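Local coordinates for SWD1-like protein (PDB 6E29), which is probably a WD-repeat subunit of the COMPASS histone H3K4 methyltransferase complex, this chain being its beta-propeller domain, at residues S74-C78 with G79-L83; R32-R35 with K36-L40. All coordinates share one frame; numbering follows the deposited sequence.

The chain meets interaction 2 first. There strand 28-33 turns back into strand 39-44, and residues 32-40 close the loop of this hairpin. The chain then completes its four-stranded sheet and enters the next one. Interaction 1 closes the matching loop there, where strand 70-75 turns into strand 81-86. The two contacts follow in series, neither nested nor crossed. Each joins the first two strands of a blade, and the blades are neighbours in a seven-bladed propeller. The contacts touch across the blade boundary, where Trp75 of interaction 1 meets Arg32 and Asn34 of interaction 2.

Interaction 1: residues S74-C78 with G79-L83; sequences SWSRC and GRYLL
Trp75 and Leu82 face each other as a non-hydrogen-bonded antiparallel pair, and their side chains rise on the same face of the sheet. From CB, the Trp75 side chain is turned with CG opposite the carbonyl carbon (chi1 -71°). At CG, CD1, NE1, CE2 and CD2 the ring meets a single methyl. This is Leu82 CD1, which sits 3.7 Å from the centroid of the five-membered ring, almost on its normal: a CH-pi contact. Farther out, the six-membered ring brings its edge to the turn, with CZ3 3.6 Å from Gly79 O and near the ring plane. NE1 points out of the hairpin and bonds to Arg32 O, and the indole's other face lies against Asn34.

Beside this pair, Ser74 and Leu83 exchange two backbone bonds. Ser76 N donates to Tyr81 O at 2.9 Å. The Ser76 hydroxyl is bent back between N and the carbonyl carbon (chi1 68°), where OG accepts from Tyr81 N at 3.1 Å. Two bonds thus fasten Ser76 to Tyr81. Cys78 SG takes the N-H of Arg80 at 3.6 Å. Gly79 N reaches Ser76 O at 3.1 Å and closes a type I turn, while Gly79 has the positive phi that favours glycine. The whole is a beta hairpin with a type I turn at its end, joining the first two strands of a WD40 propeller blade.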
loop_
_atom_site.group_PDB
_atom_site.type_symbol
_atom_site.label_atom_id
_atom_site.label_comp_id
_atom_site.label_asym_id
_atom_site.label_seq_id
_atom_site.Cartn_x
_atom_site.Cartn_y
_atom_site.Cartn_z
ATOM N N SER B 74 -1.347 7.628 4.306
ATOM C CA SER B 74 -2.064 7.984 3.095
ATOM C C SER B 74 -2.466 9.443 3.182
ATOM O O SER B 74 -3.150 9.837 4.133
ATOM C CB SER B 74 -3.312 7.084 2.964
ATOM O OG SER B 74 -4.146 7.476 1.899
ATOM N N TRP B 75 -2.066 10.225 2.192
ATOM C CA TRP B 75 -2.283 11.662 2.205
ATOM C C TRP B 75 -3.522 12.015 1.406
ATOM O O TRP B 75 -3.825 11.368 0.411
ATOM C CB TRP B 75 -1.119 12.408 1.580
ATOM C CG TRP B 75 0.181 12.452 2.338
ATOM C CD1 TRP B 75 1.184 11.473 2.359
ATOM C CD2 TRP B 75 0.683 13.556 3.103
ATOM N NE1 TRP B 75 2.252 11.929 3.105
ATOM C CE2 TRP B 75 1.970 13.197 3.573
ATOM C CE3 TRP B 75 0.154 14.809 3.466
ATOM C CZ2 TRP B 75 2.740 14.046 4.382
ATOM C CZ3 TRP B 75 0.939 15.668 4.256
ATOM C CH2 TRP B 75 2.207 15.278 4.713
ATOM N N SER B 76 -4.192 13.086 1.817
ATOM C CA SER B 76 -5.330 13.590 1.059
ATOM C C SER B 76 -4.824 14.286 -0.203
ATOM O O SER B 76 -3.657 14.672 -0.290
ATOM C CB SER B 76 -6.164 14.572 1.894
ATOM O OG SER B 76 -5.441 15.777 2.154
ATOM N N ARG B 77 -5.728 14.479 -1.175
ATOM C CA ARG B 77 -5.329 15.101 -2.442
ATOM C C ARG B 77 -4.700 16.466 -2.204
ATOM O O ARG B 77 -3.746 16.859 -2.891
ATOM C CB ARG B 77 -6.546 15.222 -3.366
ATOM C CG ARG B 77 -6.266 15.775 -4.795
ATOM C CD ARG B 77 -4.863 15.395 -5.322
ATOM N NE ARG B 77 -4.731 15.299 -6.783
ATOM C CZ ARG B 77 -3.663 15.733 -7.458
ATOM N NH1 ARG B 77 -2.656 16.304 -6.806
ATOM N NH2 ARG B 77 -3.595 15.606 -8.783
ATOM N N CYS B 78 -5.174 17.163 -1.179
ATOM C CA CYS B 78 -4.854 18.553 -0.919
ATOM C C CYS B 78 -3.647 18.712 -0.005
ATOM O O CYS B 78 -3.199 19.844 0.227
ATOM C CB CYS B 78 -6.090 19.257 -0.298
ATOM S SG CYS B 78 -6.756 18.423 1.178
ATOM N N GLY B 79 -3.114 17.616 0.529
ATOM C CA GLY B 79 -2.049 17.686 1.509
ATOM C C GLY B 79 -2.465 18.116 2.908
ATOM O O GLY B 79 -1.603 18.147 3.811
ATOM N N ARG B 80 -3.748 18.409 3.140
ATOM C CA ARG B 80 -4.131 18.901 4.454
ATOM C C ARG B 80 -4.342 17.782 5.471
ATOM O O ARG B 80 -4.135 18.010 6.678
ATOM C CB ARG B 80 -5.371 19.761 4.350
ATOM C CG ARG B 80 -5.751 20.286 5.658
ATOM C CD ARG B 80 -6.986 21.139 5.554
ATOM N NE ARG B 80 -7.406 21.585 6.861
ATOM C CZ ARG B 80 -8.424 22.422 7.051
ATOM N NH1 ARG B 80 -9.108 22.865 5.998
ATOM N NH2 ARG B 80 -8.754 22.804 8.283
ATOM N N TYR B 81 -4.681 16.569 5.015
ATOM C CA TYR B 81 -5.071 15.463 5.875
ATOM C C TYR B 81 -4.174 14.253 5.634
ATOM O O TYR B 81 -3.672 14.049 4.536
ATOM C CB TYR B 81 -6.551 15.053 5.630
ATOM C CG TYR B 81 -7.505 16.234 5.869
ATOM C CD1 TYR B 81 -7.893 16.563 7.147
ATOM C CD2 TYR B 81 -8.003 16.986 4.802
ATOM C CE1 TYR B 81 -8.765 17.645 7.383
ATOM C CE2 TYR B 81 -8.882 18.082 5.022
ATOM C CZ TYR B 81 -9.254 18.386 6.312
ATOM O OH TYR B 81 -10.099 19.441 6.557
ATOM N N LEU B 82 -3.924 13.495 6.698
ATOM C CA LEU B 82 -3.053 12.324 6.627
ATOM C C LEU B 82 -3.699 11.212 7.418
ATOM O O LEU B 82 -4.023 11.385 8.595
ATOM C CB LEU B 82 -1.649 12.625 7.179
ATOM C CG LEU B 82 -0.633 11.464 7.253
ATOM C CD1 LEU B 82 -0.335 10.976 5.881
ATOM C CD2 LEU B 82 0.630 11.968 7.956
ATOM N N LEU B 83 -3.876 10.065 6.777
ATOM C CA LEU B 83 -4.490 8.920 7.408
ATOM C C LEU B 83 -3.386 7.941 7.802
ATOM O O LEU B 83 -2.585 7.534 6.962
ATOM C CB LEU B 83 -5.464 8.283 6.428
ATOM C CG LEU B 83 -6.334 7.188 7.000
ATOM C CD1 LEU B 83 -7.475 7.800 7.777
ATOM C CD2 LEU B 83 -6.848 6.326 5.817
#

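Interaction 2: residues R32-R35 with K36-L40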
loop_
_atom_site.group_PDB
_atom_site.type_symbol
_atom_site.label_atom_id
_atom_site.label_comp_id
_atom_site.label_asym_id
_atom_site.label_seq_id
_atom_site.Cartn_x
_atom_site.Cartn_y
_atom_site.Cartn_z
ATOM N N ARG B 32 5.951 8.135 3.390
ATOM C CA ARG B 32 5.064 8.487 2.279
ATOM C C ARG B 32 5.200 9.984 2.025
ATOM O O ARG B 32 5.023 10.774 2.955
ATOM C CB ARG B 32 3.560 8.192 2.565
ATOM C CG ARG B 32 2.705 8.242 1.327
ATOM C CD ARG B 32 2.691 6.809 0.694
ATOM N NE ARG B 32 2.063 6.725 -0.619
ATOM C CZ ARG B 32 0.840 6.246 -0.847
ATOM N NH1 ARG B 32 0.076 5.823 0.172
ATOM N NH2 ARG B 32 0.390 6.185 -2.111
ATOM N N PHE B 33 5.522 10.359 0.785
ATOM C CA PHE B 33 5.548 11.781 0.400
ATOM C C PHE B 33 4.124 12.283 0.168
ATOM O O PHE B 33 3.265 11.515 -0.259
ATOM C CB PHE B 33 6.338 11.956 -0.897
ATOM C CG PHE B 33 7.815 11.734 -0.750
ATOM C CD1 PHE B 33 8.608 12.782 -0.299
ATOM C CD2 PHE B 33 8.430 10.524 -1.109
ATOM C CE1 PHE B 33 10.036 12.646 -0.142
ATOM C CE2 PHE B 33 9.867 10.397 -0.974
ATOM C CZ PHE B 33 10.650 11.484 -0.483
ATOM N N ASN B 34 3.871 13.583 0.427
ATOM C CA ASN B 34 2.577 14.147 0.013
ATOM C C ASN B 34 2.634 14.391 -1.500
ATOM O O ASN B 34 3.637 14.106 -2.161
ATOM C CB ASN B 34 2.217 15.392 0.850
ATOM C CG ASN B 34 3.098 16.616 0.530
ATOM O OD1 ASN B 34 4.117 16.505 -0.139
ATOM N ND2 ASN B 34 2.695 17.801 1.035
ATOM N N ARG B 35 1.539 14.861 -2.091
ATOM C CA ARG B 35 1.502 14.880 -3.557
ATOM C C ARG B 35 2.324 16.007 -4.146
ATOM O O ARG B 35 2.901 15.854 -5.239
ATOM C CB ARG B 35 0.049 14.981 -4.036
ATOM C CG ARG B 35 -0.823 13.953 -3.362
ATOM C CD ARG B 35 -2.123 13.614 -4.089
ATOM N NE ARG B 35 -2.387 12.184 -3.932
ATOM C CZ ARG B 35 -2.703 11.591 -2.781
ATOM N NH1 ARG B 35 -2.818 12.298 -1.655
ATOM N NH2 ARG B 35 -2.888 10.274 -2.749
ATOM N N LYS B 36 2.399 17.140 -3.456
ATOM C CA LYS B 36 3.262 18.205 -3.955
ATOM C C LYS B 36 4.726 17.868 -3.775
ATOM O O LYS B 36 5.561 18.410 -4.490
ATOM C CB LYS B 36 2.960 19.545 -3.262
ATOM C CG LYS B 36 1.795 20.325 -3.911
ATOM C CD LYS B 36 1.324 21.530 -3.070
ATOM C CE LYS B 36 1.887 22.832 -3.614
ATOM N NZ LYS B 36 3.374 22.793 -3.398
ATOM N N GLY B 37 5.049 16.952 -2.867
ATOM C CA GLY B 37 6.409 16.547 -2.661
ATOM C C GLY B 37 7.204 17.494 -1.788
ATOM O O GLY B 37 8.427 17.434 -1.811
ATOM N N ASP B 38 6.551 18.404 -1.045
ATOM C CA ASP B 38 7.313 19.272 -0.135
ATOM C C ASP B 38 7.353 18.743 1.291
ATOM O O ASP B 38 8.017 19.342 2.161
ATOM C CB ASP B 38 6.754 20.706 -0.168
ATOM C CG ASP B 38 5.248 20.773 -0.055
ATOM O OD1 ASP B 38 4.563 19.714 0.001
ATOM O OD2 ASP B 38 4.739 21.923 -0.056
ATOM N N PHE B 39 6.656 17.645 1.564
ATOM C CA PHE B 39 6.598 17.069 2.898
ATOM C C PHE B 39 6.655 15.544 2.822
ATOM O O PHE B 39 6.179 14.920 1.866
ATOM C CB PHE B 39 5.303 17.481 3.667
ATOM C CG PHE B 39 5.265 18.891 4.085
ATOM C CD1 PHE B 39 5.895 19.285 5.244
ATOM C CD2 PHE B 39 4.608 19.850 3.317
ATOM C CE1 PHE B 39 5.855 20.627 5.646
ATOM C CE2 PHE B 39 4.589 21.210 3.718
ATOM C CZ PHE B 39 5.206 21.570 4.865
ATOM N N LEU B 40 7.228 14.949 3.865
ATOM C CA LEU B 40 7.347 13.500 3.969
ATOM C C LEU B 40 6.823 13.089 5.324
ATOM O O LEU B 40 7.155 13.708 6.341
ATOM C CB LEU B 40 8.793 13.043 3.805
ATOM C CG LEU B 40 9.020 11.560 4.091
ATOM C CD1 LEU B 40 8.534 10.721 2.902
ATOM C CD2 LEU B 40 10.499 11.342 4.378
#
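Asn34 makes most of the polar contacts to residues 36-40. Its backbone N donates to Phe39 O at 3.0 Å. OD1 accepts from Phe39 N at 3.3 Å, the donor standing above the amide plane, and weakly from Gly37 N at 2.9 Å. ND2 gives a fairly straight bond to Asp38 OD1 at 2.9 Å, with the carboxylate oxygen in the amide plane. Chi1 of 71° folds the amide over the loop and within range of all three residues. ND2 also packs at the edge of the Phe39 ring, 3.6 Å from Phe39 CD2, with amide and ring planes perpendicular. With an alanine here, Asp38 OD1 would probably lose its amide mate, and Phe39 N its side-chain acceptor.

This loop is the first hairpin of a WD40 propeller blade. Within 36-40, Lys36 NZ lies 3.7 Å from Asp38 OD2, a long salt bridge. Arg35 instead reaches the next blade, where NH1 probably bonds to Trp75 O.

The apolar contact is between Phe33 and Leu40. Leu40 CD1 sits over the centre of the Phe33 ring, 3.7 Å from the centroid, in a CH-pi contact. His323 meets that ring edge-to-face.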